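Local coordinates for E3 SUMO-protein ligase SIZ2 (Saccharomyces cerevisiae, PDB 6U75) that acts as an E3 ligase in the SUMO pathway, promoting transfer of SUMO to target proteins, and binds zinc and double-stranded DNA, at residues A17-K22 with G28-K33; C78-N83 with N102-T107; E65-E70 with S133-E138. All blocks are in the same frame, centred on the assembly; numbering follows the deposited sequence.

Contact 1 (A17-K22 with G28-K33); sequences ANKKLK and GCTKMK
Residues Lys19-Leu21 face Gly28-Lys33 as nearly antiparallel strands, with the short axes 9.0 Å apart at closest approach and their directions 175° apart. This is a beta arch in the PINIT domain. The strands are joined by the six-residue loop 22-27, but they belong to two different sheets and meet through side chains. Lys19 and Leu21 bond through their backbones to Ile132 and Tyr130 in one sheet. Thr30 and Met32 bond to Leu121 and Leu119 in the other.

The central pair is Lys19 and Met32, whose side chains slide past each other in opposite directions. Lys19 CB lies 3.5 Å from Met32 SD. One step further out, Lys19 CG is 3.9 Å from Met32 CG. The thioether is extended up to its sulfur and then bends (chi3 55°). This turns the methyl towards the backbone of the facing segment, and Met32 CE ends 3.4 Å from Ala17 O. Ile132 also packs on Met32, so the thioether is part of the filling between the sheets.

Lys19 has CG anti to its backbone nitrogen (chi1 -163°) and bends further along its chain. Its aliphatic part therefore packs on Met32 while the amino group crosses to the facing strand. There it meets Thr30 tip to tip, with Lys19 NZ 4.0 Å from Thr30 CG2.

Leu21 passes alongside Thr30, with Leu21 CD2 3.9 Å from Thr30 CG2. The approach of this leucine methyl to the threonine hydroxyl is too short in the model and is doubtful. Leu121 and Ile126 also touch Leu21. The polar link between the strands is a weak hydrogen bond of 2.9 Å from Lys19 NZ to Lys31 O.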
ATOM      1  N   ALA A  17       2.312  -7.489  23.884  1.00 49.89           N
ATOM      2  CA  ALA A  17       2.295  -6.189  23.225  1.00 34.74           C
ATOM      3  C   ALA A  17       0.940  -5.896  22.591  1.00 38.60           C
ATOM      4  O   ALA A  17       0.857  -5.107  21.645  1.00 49.12           O
ATOM      5  CB  ALA A  17       3.400  -6.103  22.172  1.00 54.09           C
ATOM      6  N   ASN A  18      -0.119  -6.521  23.089  1.00 40.62           N
ATOM      7  CA  ASN A  18      -1.474  -6.280  22.618  1.00 32.62           C
ATOM      8  C   ASN A  18      -2.188  -5.335  23.574  1.00 42.87           C
ATOM      9  O   ASN A  18      -1.834  -5.223  24.750  1.00 44.20           O
ATOM     10  CB  ASN A  18      -2.252  -7.592  22.500  1.00 42.73           C
ATOM     11  CG  ASN A  18      -1.526  -8.626  21.668  1.00 56.69           C
ATOM     12  OD1 ASN A  18      -1.705  -8.696  20.452  1.00 71.25           O
ATOM     13  ND2 ASN A  18      -0.698  -9.438  22.319  1.00 53.34           N
ATOM     14  N   LYS A  19      -3.205  -4.647  23.058  1.00 39.46           N
ATOM     15  CA  LYS A  19      -3.984  -3.773  23.923  1.00 32.90           C
ATOM     16  C   LYS A  19      -5.321  -3.454  23.270  1.00 33.09           C
ATOM     17  O   LYS A  19      -5.396  -3.235  22.062  1.00 28.73           O
ATOM     18  CB  LYS A  19      -3.225  -2.475  24.230  1.00 40.24           C
ATOM     19  CG  LYS A  19      -3.770  -1.704  25.428  1.00 48.01           C
ATOM     20  CD  LYS A  19      -3.535  -2.455  26.735  1.00 49.62           C
ATOM     21  CE  LYS A  19      -4.166  -1.743  27.923  1.00 58.46           C
ATOM     22  NZ  LYS A  19      -3.248  -0.755  28.549  1.00 65.32           N
ATOM     23  N   LYS A  20      -6.371  -3.432  24.082  1.00 40.67           N
ATOM     24  CA  LYS A  20      -7.686  -2.992  23.643  1.00 30.13           C
ATOM     25  C   LYS A  20      -7.900  -1.550  24.085  1.00 30.01           C
ATOM     26  O   LYS A  20      -7.693  -1.217  25.257  1.00 30.38           O
ATOM     27  CB  LYS A  20      -8.787  -3.889  24.209  1.00 43.21           C
ATOM     28  CG  LYS A  20      -8.942  -5.226  23.497  1.00 41.55           C
ATOM     29  CD  LYS A  20      -9.323  -5.047  22.035  1.00 38.41           C
ATOM     30  CE  LYS A  20     -10.145  -6.219  21.524  1.00 46.68           C
ATOM     31  NZ  LYS A  20     -11.521  -6.221  22.098  1.00 60.14           N
ATOM     32  N   LEU A  21      -8.293  -0.700  23.144  1.00 26.86           N
ATOM     33  CA  LEU A  21      -8.629   0.689  23.414  1.00 32.50           C
ATOM     34  C   LEU A  21     -10.145   0.825  23.417  1.00 26.00           C
ATOM     35  O   LEU A  21     -10.795   0.565  22.398  1.00 34.08           O
ATOM     36  CB  LEU A  21      -8.008   1.616  22.370  1.00 32.04           C
ATOM     37  CG  LEU A  21      -6.741   2.363  22.781  1.00 37.65           C
ATOM     38  CD1 LEU A  21      -6.214   3.176  21.612  1.00 31.46           C
ATOM     39  CD2 LEU A  21      -7.014   3.259  23.978  1.00 56.00           C
ATOM     40  N   LYS A  22     -10.699   1.223  24.556  1.00 35.18           N
ATOM     41  CA  LYS A  22     -12.139   1.344  24.714  1.00 39.46           C
ATOM     42  C   LYS A  22     -12.596   2.770  24.424  1.00 32.12           C
ATOM     43  O   LYS A  22     -11.806   3.717  24.420  1.00 38.75           O
ATOM     44  CB  LYS A  22     -12.558   0.934  26.126  1.00 35.48           C
ATOM     45  CG  LYS A  22     -11.946   1.766  27.239  1.00 25.59           C
ATOM     46  CD  LYS A  22     -12.461   1.310  28.595  1.00 37.50           C
ATOM     47  CE  LYS A  22     -11.914   2.162  29.728  1.00 51.63           C
ATOM     48  NZ  LYS A  22     -12.488   1.760  31.044  1.00 64.45           N
ATOM     49  N   GLY A  28      -7.799  11.665  26.987  1.00 34.27           N
ATOM     50  CA  GLY A  28      -7.316  10.435  27.593  1.00 43.61           C
ATOM     51  C   GLY A  28      -5.963  10.032  27.045  1.00 45.01           C
ATOM     52  O   GLY A  28      -5.493  10.546  26.022  1.00 33.69           O
ATOM     53  N   CYS A  29      -5.345   9.088  27.754  1.00 37.74           N
ATOM     54  CA  CYS A  29      -4.054   8.531  27.376  1.00 47.67           C
ATOM     55  C   CYS A  29      -4.013   7.069  27.793  1.00 49.30           C
ATOM     56  O   CYS A  29      -4.389   6.735  28.920  1.00 47.70           O
ATOM     57  CB  CYS A  29      -2.903   9.298  28.032  1.00 34.16           C
ATOM     58  SG  CYS A  29      -1.289   8.512  27.827  1.00 56.86           S
ATOM     59  N   THR A  30      -3.554   6.205  26.889  1.00 39.05           N
ATOM     60  CA  THR A  30      -3.438   4.776  27.149  1.00 39.25           C
ATOM     61  C   THR A  30      -1.972   4.371  27.101  1.00 39.09           C
ATOM     62  O   THR A  30      -1.248   4.749  26.173  1.00 40.43           O
ATOM     63  CB  THR A  30      -4.249   3.963  26.137  1.00 43.09           C
ATOM     64  OG1 THR A  30      -5.643   4.250  26.301  1.00 56.30           O
ATOM     65  CG2 THR A  30      -4.015   2.473  26.335  1.00 52.24           C
ATOM     66  N   LYS A  31      -1.542   3.598  28.091  1.00 40.87           N
ATOM     67  CA  LYS A  31      -0.149   3.208  28.242  1.00 42.36           C
ATOM     68  C   LYS A  31       0.012   1.710  28.025  1.00 40.13           C
ATOM     69  O   LYS A  31      -0.878   0.918  28.348  1.00 40.47           O
ATOM     70  CB  LYS A  31       0.370   3.590  29.631  1.00 41.68           C
ATOM     71  CG  LYS A  31       0.365   5.085  29.898  1.00 38.02           C
ATOM     72  CD  LYS A  31       0.646   5.391  31.360  1.00 54.70           C
ATOM     73  CE  LYS A  31       1.407   6.697  31.516  1.00 57.32           C
ATOM     74  NZ  LYS A  31       1.652   7.032  32.946  1.00 79.72           N
ATOM     75  N   MET A  32       1.164   1.327  27.473  1.00 43.66           N
ATOM     76  CA  MET A  32       1.490  -0.077  27.247  1.00 40.58           C
ATOM     77  C   MET A  32       2.939  -0.315  27.633  1.00 36.45           C
ATOM     78  O   MET A  32       3.838   0.357  27.118  1.00 40.92           O
ATOM     79  CB  MET A  32       1.272  -0.471  25.783  1.00 44.78           C
ATOM     80  CG  MET A  32      -0.148  -0.290  25.282  1.00 50.68           C
ATOM     81  SD  MET A  32      -0.300  -0.665  23.524  1.00 79.71           S
ATOM     82  CE  MET A  32       0.370  -2.328  23.463  1.00 34.64           C
ATOM     83  N   LYS A  33       3.166  -1.269  28.529  1.00 42.00           N
ATOM     84  CA  LYS A  33       4.507  -1.735  28.849  1.00 49.59           C
ATOM     85  C   LYS A  33       4.739  -3.080  28.175  1.00 50.04           C
ATOM     86  O   LYS A  33       3.868  -3.956  28.206  1.00 46.38           O
ATOM     87  CB  LYS A  33       4.706  -1.883  30.360  1.00 52.09           C
ATOM     88  CG  LYS A  33       3.959  -0.871  31.216  1.00 66.33           C
ATOM     89  CD  LYS A  33       4.470  -0.863  32.658  1.00 61.95           C
ATOM     90  CE  LYS A  33       4.274  -2.204  33.363  1.00 53.52           C
ATOM     91  NZ  LYS A  33       2.839  -2.537  33.583  1.00 63.70           N
TER

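Contact 2 (C78-N83 with N102-T107); sequences CELVFN and NPANLT
The Phe82 ring takes Leu106 on one face and its own neighbour Asn83 on the other. Leu106 CD2 makes a CH-pi contact 4.1 Å from the Phe82 ring centroid, 23° off the ring normal. The leucine lies across this face: Leu106 CB is 4.0 Å from Phe82 CE2, and Leu106 CD1 also lies over the ring. Asn83 CG lies above the opposite face, displaced towards the rim.

This is a buried sheet-to-sheet contact of the PINIT domain. Strand 79-82 belongs to the four-stranded antiparallel sheet. Strand 104-105 pairs with strand 50-58 in the other sheet. The Phe82 side chain crosses that of Leu106 at about a right angle. Leu80 adds a looser apolar touch, with its CD1 4.4 Å from Ala104 CB. Leu87 packs on both Leu80 and Leu106.

Leu106 is the middle residue of an Asx turn. Asn105 OD1 accepts from Thr107 N, which sits above the carbonyl plane. The Thr107 OG1 donor lies in that plane, 2.6 Å from Asn105 OD1.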
ATOM      1  N   CYS A  78      -4.293  11.080  16.998  1.00 34.36           N
ATOM      2  CA  CYS A  78      -3.534  10.249  17.919  1.00 42.23           C
ATOM      3  C   CYS A  78      -2.121  10.794  18.026  1.00 39.29           C
ATOM      4  O   CYS A  78      -1.551  11.259  17.035  1.00 53.11           O
ATOM      5  CB  CYS A  78      -3.485   8.789  17.457  1.00 50.27           C
ATOM      6  SG  CYS A  78      -2.990   8.578  15.730  1.00 79.60           S
ATOM      7  N   GLU A  79      -1.561  10.730  19.229  1.00 37.02           N
ATOM      8  CA  GLU A  79      -0.152  11.032  19.451  1.00 32.58           C
ATOM      9  C   GLU A  79       0.500   9.791  20.042  1.00 39.70           C
ATOM     10  O   GLU A  79       0.173   9.388  21.164  1.00 46.91           O
ATOM     11  CB  GLU A  79       0.022  12.245  20.364  1.00 44.42           C
ATOM     12  CG  GLU A  79       1.471  12.572  20.686  1.00 48.06           C
ATOM     13  CD  GLU A  79       1.673  14.030  21.045  1.00 49.13           C
ATOM     14  OE1 GLU A  79       1.138  14.899  20.324  1.00 64.60           O
ATOM     15  OE2 GLU A  79       2.363  14.310  22.048  1.00 43.40           O
ATOM     16  N   LEU A  80       1.402   9.177  19.282  1.00 36.26           N
ATOM     17  CA  LEU A  80       2.127   7.993  19.717  1.00 38.84           C
ATOM     18  C   LEU A  80       3.509   8.402  20.204  1.00 47.77           C
ATOM     19  O   LEU A  80       4.237   9.109  19.499  1.00 51.61           O
ATOM     20  CB  LEU A  80       2.250   6.978  18.579  1.00 45.95           C
ATOM     21  CG  LEU A  80       0.940   6.375  18.074  1.00 41.83           C
ATOM     22  CD1 LEU A  80       1.146   5.740  16.712  1.00 34.08           C
ATOM     23  CD2 LEU A  80       0.411   5.352  19.065  1.00 47.57           C
ATOM     24  N   VAL A  81       3.866   7.957  21.406  1.00 46.26           N
ATOM     25  CA  VAL A  81       5.155   8.263  22.012  1.00 39.24           C
ATOM     26  C   VAL A  81       5.757   6.944  22.472  1.00 40.68           C
ATOM     27  O   VAL A  81       5.248   6.319  23.410  1.00 43.49           O
ATOM     28  CB  VAL A  81       5.029   9.246  23.184  1.00 31.61           C
ATOM     29  CG1 VAL A  81       6.401   9.569  23.755  1.00 37.62           C
ATOM     30  CG2 VAL A  81       4.318  10.515  22.736  1.00 43.46           C
ATOM     31  N   PHE A  82       6.834   6.521  21.818  1.00 38.16           N
ATOM     32  CA  PHE A  82       7.511   5.268  22.135  1.00 37.50           C
ATOM     33  C   PHE A  82       8.843   5.603  22.793  1.00 39.51           C
ATOM     34  O   PHE A  82       9.758   6.109  22.135  1.00 53.71           O
ATOM     35  CB  PHE A  82       7.703   4.421  20.879  1.00 43.74           C
ATOM     36  CG  PHE A  82       8.157   3.016  21.158  1.00 38.91           C
ATOM     37  CD1 PHE A  82       7.309   2.111  21.773  1.00 42.64           C
ATOM     38  CD2 PHE A  82       9.427   2.599  20.800  1.00 41.27           C
ATOM     39  CE1 PHE A  82       7.721   0.819  22.032  1.00 32.81           C
ATOM     40  CE2 PHE A  82       9.844   1.307  21.056  1.00 46.39           C
ATOM     41  CZ  PHE A  82       8.989   0.416  21.673  1.00 39.31           C
ATOM     42  N   ASN A  83       8.946   5.327  24.092  1.00 44.47           N
ATOM     43  CA  ASN A  83      10.167   5.587  24.855  1.00 46.47           C
ATOM     44  C   ASN A  83      10.531   7.070  24.825  1.00 40.06           C
ATOM     45  O   ASN A  83      11.693   7.441  24.648  1.00 43.48           O
ATOM     46  CB  ASN A  83      11.325   4.729  24.340  1.00 43.82           C
ATOM     47  CG  ASN A  83      11.101   3.248  24.576  1.00 52.45           C
ATOM     48  OD1 ASN A  83      10.583   2.844  25.618  1.00 50.22           O
ATOM     49  ND2 ASN A  83      11.488   2.428  23.606  1.00 43.06           N
ATOM     50  N   ASN A 102      -1.228   3.270   7.768  1.00 34.57           N
ATOM     51  CA  ASN A 102       0.043   2.568   7.748  1.00 37.00           C
ATOM     52  C   ASN A 102       0.474   2.207   9.161  1.00 38.81           C
ATOM     53  O   ASN A 102       0.023   2.818  10.136  1.00 45.90           O
ATOM     54  CB  ASN A 102       1.135   3.424   7.093  1.00 46.71           C
ATOM     55  CG  ASN A 102       1.040   3.437   5.583  1.00 45.11           C
ATOM     56  OD1 ASN A 102       0.368   2.599   4.983  1.00 47.96           O
ATOM     57  ND2 ASN A 102       1.727   4.385   4.959  1.00 55.14           N
ATOM     58  N   PRO A 103       1.340   1.213   9.313  1.00 33.03           N
ATOM     59  CA  PRO A 103       1.888   0.900  10.635  1.00 31.91           C
ATOM     60  C   PRO A 103       2.958   1.906  11.037  1.00 29.02           C
ATOM     61  O   PRO A 103       3.450   2.696  10.230  1.00 42.53           O
ATOM     62  CB  PRO A 103       2.478  -0.502  10.451  1.00 36.53           C
ATOM     63  CG  PRO A 103       2.817  -0.574   9.003  1.00 31.29           C
ATOM     64  CD  PRO A 103       1.783   0.252   8.288  1.00 36.62           C
ATOM     65  N   ALA A 104       3.313   1.864  12.317  1.00 29.73           N
ATOM     66  CA  ALA A 104       4.352   2.715  12.882  1.00 39.79           C
ATOM     67  C   ALA A 104       5.603   1.882  13.123  1.00 36.54           C
ATOM     68  O   ALA A 104       5.522   0.775  13.664  1.00 36.94           O
ATOM     69  CB  ALA A 104       3.884   3.360  14.187  1.00 42.29           C
ATOM     70  N   ASN A 105       6.754   2.418  12.723  1.00 33.80           N
ATOM     71  CA  ASN A 105       8.028   1.720  12.853  1.00 30.94           C
ATOM     72  C   ASN A 105       8.636   2.051  14.211  1.00 29.10           C
ATOM     73  O   ASN A 105       9.048   3.190  14.455  1.00 43.34           O
ATOM     74  CB  ASN A 105       8.973   2.113  11.720  1.00 34.09           C
ATOM     75  CG  ASN A 105      10.298   1.378  11.783  1.00 36.88           C
ATOM     76  OD1 ASN A 105      10.391   0.288  12.347  1.00 36.89           O
ATOM     77  ND2 ASN A 105      11.332   1.974  11.204  1.00 45.53           N
ATOM     78  N   LEU A 106       8.694   1.057  15.094  1.00 26.72           N
ATOM     79  CA  LEU A 106       9.278   1.211  16.418  1.00 26.07           C
ATOM     80  C   LEU A 106      10.737   0.774  16.478  1.00 37.37           C
ATOM     81  O   LEU A 106      11.360   0.887  17.539  1.00 46.46           O
ATOM     82  CB  LEU A 106       8.473   0.404  17.443  1.00 35.95           C
ATOM     83  CG  LEU A 106       6.956   0.607  17.454  1.00 30.28           C
ATOM     84  CD1 LEU A 106       6.305  -0.388  18.400  1.00 26.94           C
ATOM     85  CD2 LEU A 106       6.595   2.032  17.844  1.00 37.35           C
ATOM     86  N   THR A 107      11.295   0.290  15.369  1.00 39.95           N
ATOM     87  CA  THR A 107      12.620  -0.327  15.410  1.00 37.52           C
ATOM     88  C   THR A 107      13.701   0.605  15.940  1.00 41.69           C
ATOM     89  O   THR A 107      14.435   0.200  16.859  1.00 36.81           O
ATOM     90  CB  THR A 107      12.986  -0.841  14.013  1.00 41.45           C
ATOM     91  OG1 THR A 107      11.884  -1.574  13.463  1.00 47.86           O
ATOM     92  CG2 THR A 107      14.207  -1.748  14.081  1.00 44.44           C
TER

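Contact 3 (E65-E70 with S133-E138); sequences ETVGHE and SCFIVE
Val67 and Phe135 make the apolar part of this contact. Val67 CG2 comes to the edge of the Phe135 ring, near the ring plane, and lies 4.1 Å from Phe135 CZ. The two side chains cross at about a right angle. With Val67 CG1 anti to the carbonyl carbon (chi1 -68°), CG2 is left between the backbone nitrogen and the carbonyl carbon. The same ring makes an edge-to-face stack with Phe3. Gln13 touches both Val67 and Phe135.

The polar approach is looser. Ser133 OG lies 3.6 Å from Val67 O, too far to count as a hydrogen bond. Firmer polar ties run beside the contact. Glu65 spans two hydroxyls, with OE1 bonded to Ser59 OG and OE2 to Ser131 OG. Glu70 shares a backbone hydrogen bond with Leu2.

In backbone terms, an irregular loop of the PINIT domain rests against a strand. Residues 65-70 lie in the long connection between strands 50-58 and 79-82. Residues 133-138 lie on strand 130-139, which pairs with both 12-21 and 50-58. Ser133 and Phe135 bond through their backbones to Phe55 and Tyr53.

The join between the two segments thus rests mainly on van der Waals contact at a ring edge. Directional hold on the loop comes from its neighbours, through the Glu65 carboxylate and the Glu70 backbone.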
ATOM      1  N   GLU A  65     -12.393 -12.270  16.778  1.00 36.10           N
ATOM      2  CA  GLU A  65     -11.524 -11.588  15.830  1.00 42.92           C
ATOM      3  C   GLU A  65     -10.106 -12.118  15.975  1.00 40.40           C
ATOM      4  O   GLU A  65      -9.677 -12.501  17.067  1.00 41.01           O
ATOM      5  CB  GLU A  65     -11.534 -10.064  16.037  1.00 63.45           C
ATOM      6  CG  GLU A  65     -10.906  -9.597  17.345  1.00 69.27           C
ATOM      7  CD  GLU A  65     -10.756  -8.087  17.413  1.00 71.64           C
ATOM      8  OE1 GLU A  65     -11.739  -7.405  17.772  1.00 77.58           O
ATOM      9  OE2 GLU A  65      -9.658  -7.583  17.095  1.00 62.08           O
ATOM     10  N   THR A  66      -9.380 -12.127  14.862  1.00 47.54           N
ATOM     11  CA  THR A  66      -8.002 -12.591  14.842  1.00 62.80           C
ATOM     12  C   THR A  66      -7.039 -11.426  15.064  1.00 59.52           C
ATOM     13  O   THR A  66      -7.419 -10.253  15.052  1.00 60.56           O
ATOM     14  CB  THR A  66      -7.699 -13.300  13.522  1.00 71.29           C
ATOM     15  OG1 THR A  66      -8.362 -12.620  12.448  1.00 83.23           O
ATOM     16  CG2 THR A  66      -8.168 -14.746  13.572  1.00 47.07           C
ATOM     17  N   VAL A  67      -5.764 -11.770  15.265  1.00 60.11           N
ATOM     18  CA  VAL A  67      -4.781 -10.776  15.684  1.00 59.54           C
ATOM     19  C   VAL A  67      -4.443  -9.810  14.556  1.00 54.12           C
ATOM     20  O   VAL A  67      -4.103  -8.648  14.812  1.00 57.58           O
ATOM     21  CB  VAL A  67      -3.513 -11.474  16.216  1.00 53.28           C
ATOM     22  CG1 VAL A  67      -3.810 -12.188  17.524  1.00 64.97           C
ATOM     23  CG2 VAL A  67      -2.955 -12.451  15.185  1.00 66.51           C
ATOM     24  N   GLY A  68      -4.527 -10.254  13.305  1.00 60.77           N
ATOM     25  CA  GLY A  68      -4.065  -9.443  12.195  1.00 58.12           C
ATOM     26  C   GLY A  68      -5.129  -9.095  11.175  1.00 60.55           C
ATOM     27  O   GLY A  68      -4.980  -8.121  10.433  1.00 78.25           O
ATOM     28  N   HIS A  69      -6.219  -9.864  11.139  1.00 68.96           N
ATOM     29  CA  HIS A  69      -7.221  -9.704  10.091  1.00 66.31           C
ATOM     30  C   HIS A  69      -7.799  -8.294  10.014  1.00 70.27           C
ATOM     31  O   HIS A  69      -8.453  -7.968   9.017  1.00 71.39           O
ATOM     32  CB  HIS A  69      -8.357 -10.707  10.301  1.00 79.57           C
ATOM     33  CG  HIS A  69      -9.450 -10.603   9.283  1.00 87.91           C
ATOM     34  ND1 HIS A  69      -9.201 -10.351   7.951  1.00 91.12           N
ATOM     35  CD2 HIS A  69     -10.794 -10.712   9.401  1.00 83.70           C
ATOM     36  CE1 HIS A  69     -10.345 -10.311   7.292  1.00 93.30           C
ATOM     37  NE2 HIS A  69     -11.327 -10.528   8.148  1.00 97.42           N
ATOM     38  N   GLU A  70      -7.573  -7.450  11.018  1.00 61.60           N
ATOM     39  CA  GLU A  70      -8.170  -6.121  11.019  1.00 69.73           C
ATOM     40  C   GLU A  70      -7.453  -5.212  10.028  1.00 60.88           C
ATOM     41  O   GLU A  70      -6.221  -5.185   9.963  1.00 68.35           O
ATOM     42  CB  GLU A  70      -8.112  -5.501  12.417  1.00 62.68           C
ATOM     43  CG  GLU A  70      -8.289  -6.480  13.571  1.00 74.74           C
ATOM     44  CD  GLU A  70      -6.969  -7.055  14.056  1.00 77.34           C
ATOM     45  OE1 GLU A  70      -6.060  -7.245  13.221  1.00 62.39           O
ATOM     46  OE2 GLU A  70      -6.840  -7.307  15.271  1.00 75.52           O
ATOM     47  N   SER A 133      -1.584  -4.047  18.193  1.00 38.27           N
ATOM     48  CA  SER A 133      -0.709  -5.207  18.128  1.00 34.94           C
ATOM     49  C   SER A 133       0.682  -4.763  17.698  1.00 34.00           C
ATOM     50  O   SER A 133       0.873  -3.655  17.195  1.00 35.06           O
ATOM     51  CB  SER A 133      -1.240  -6.264  17.149  1.00 36.55           C
ATOM     52  OG  SER A 133      -2.612  -6.529  17.378  1.00 67.46           O
ATOM     53  N   CYS A 134       1.656  -5.646  17.894  1.00 39.93           N
ATOM     54  CA  CYS A 134       3.024  -5.397  17.460  1.00 32.77           C
ATOM     55  C   CYS A 134       3.572  -6.661  16.824  1.00 34.75           C
ATOM     56  O   CYS A 134       3.423  -7.753  17.382  1.00 33.21           O
ATOM     57  CB  CYS A 134       3.916  -4.965  18.628  1.00 42.18           C
ATOM     58  SG  CYS A 134       3.401  -3.436  19.429  1.00 56.10           S
ATOM     59  N   PHE A 135       4.201  -6.514  15.662  1.00 31.36           N
ATOM     60  CA  PHE A 135       4.734  -7.655  14.934  1.00 25.87           C
ATOM     61  C   PHE A 135       6.124  -7.334  14.414  1.00 26.17           C
ATOM     62  O   PHE A 135       6.391  -6.207  13.992  1.00 32.07           O
ATOM     63  CB  PHE A 135       3.848  -8.042  13.741  1.00 28.15           C
ATOM     64  CG  PHE A 135       2.522  -8.629  14.126  1.00 31.02           C
ATOM     65  CD1 PHE A 135       1.486  -7.816  14.552  1.00 26.81           C
ATOM     66  CD2 PHE A 135       2.304  -9.994  14.038  1.00 25.77           C
ATOM     67  CE1 PHE A 135       0.263  -8.355  14.898  1.00 37.43           C
ATOM     68  CE2 PHE A 135       1.084 -10.538  14.381  1.00 25.09           C
ATOM     69  CZ  PHE A 135       0.063  -9.719  14.812  1.00 30.35           C
ATOM     70  N   ILE A 136       6.996  -8.326  14.430  1.00 28.32           N
ATOM     71  CA  ILE A 136       8.187  -8.273  13.595  1.00 32.21           C
ATOM     72  C   ILE A 136       7.770  -8.644  12.180  1.00 27.05           C
ATOM     73  O   ILE A 136       6.999  -9.588  11.971  1.00 28.26           O
ATOM     74  CB  ILE A 136       9.285  -9.203  14.138  1.00 27.15           C
ATOM     75  CG1 ILE A 136       9.645  -8.783  15.565  1.00 28.11           C
ATOM     76  CG2 ILE A 136      10.516  -9.165  13.236  1.00 24.38           C
ATOM     77  CD1 ILE A 136      10.890  -9.438  16.118  1.00 43.83           C
ATOM     78  N   VAL A 137       8.249  -7.883  11.201  1.00 25.77           N
ATOM     79  CA  VAL A 137       7.804  -8.036   9.824  1.00 25.54           C
ATOM     80  C   VAL A 137       8.989  -7.854   8.891  1.00 25.14           C
ATOM     81  O   VAL A 137       9.920  -7.094   9.173  1.00 28.57           O
ATOM     82  CB  VAL A 137       6.688  -7.030   9.463  1.00 30.09           C
ATOM     83  CG1 VAL A 137       5.514  -7.160  10.421  1.00 27.07           C
ATOM     84  CG2 VAL A 137       7.231  -5.607   9.469  1.00 28.36           C
ATOM     85  N   GLU A 138       8.943  -8.562   7.770  1.00 26.80           N
ATOM     86  CA  GLU A 138       9.862  -8.328   6.665  1.00 32.71           C
ATOM     87  C   GLU A 138       9.219  -7.313   5.729  1.00 30.40           C
ATOM     88  O   GLU A 138       8.092  -7.520   5.267  1.00 30.25           O
ATOM     89  CB  GLU A 138      10.174  -9.626   5.924  1.00 44.04           C
ATOM     90  CG  GLU A 138      11.273  -9.488   4.881  1.00 33.89           C
ATOM     91  CD  GLU A 138      11.551 -10.787   4.152  1.00 36.13           C
ATOM     92  OE1 GLU A 138      11.610 -10.767   2.905  1.00 51.97           O
ATOM     93  OE2 GLU A 138      11.705 -11.827   4.826  1.00 44.14           O
TER

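From the N terminus, contact 1 comes first. It closes the short loop 22-27 and faces strand 12-21 of one sheet against strand 28-34 of the other. The chain then runs through strand 50-58 to the loop at 65-70, where contact 3 opens. Contact 2 opens at 78-83 and closes at 102-107, before contact 3 closes at 133-138. Contact 2 thus lies wholly within the span of contact 3, and none cross. Contacts 1 and 2 join the two sheets of the PINIT domain. Contact 3 rests a loop against strand 130-139. Contacts 1 and 3 touch where Ala17 CB lies 3.8 Å from Cys134 CB.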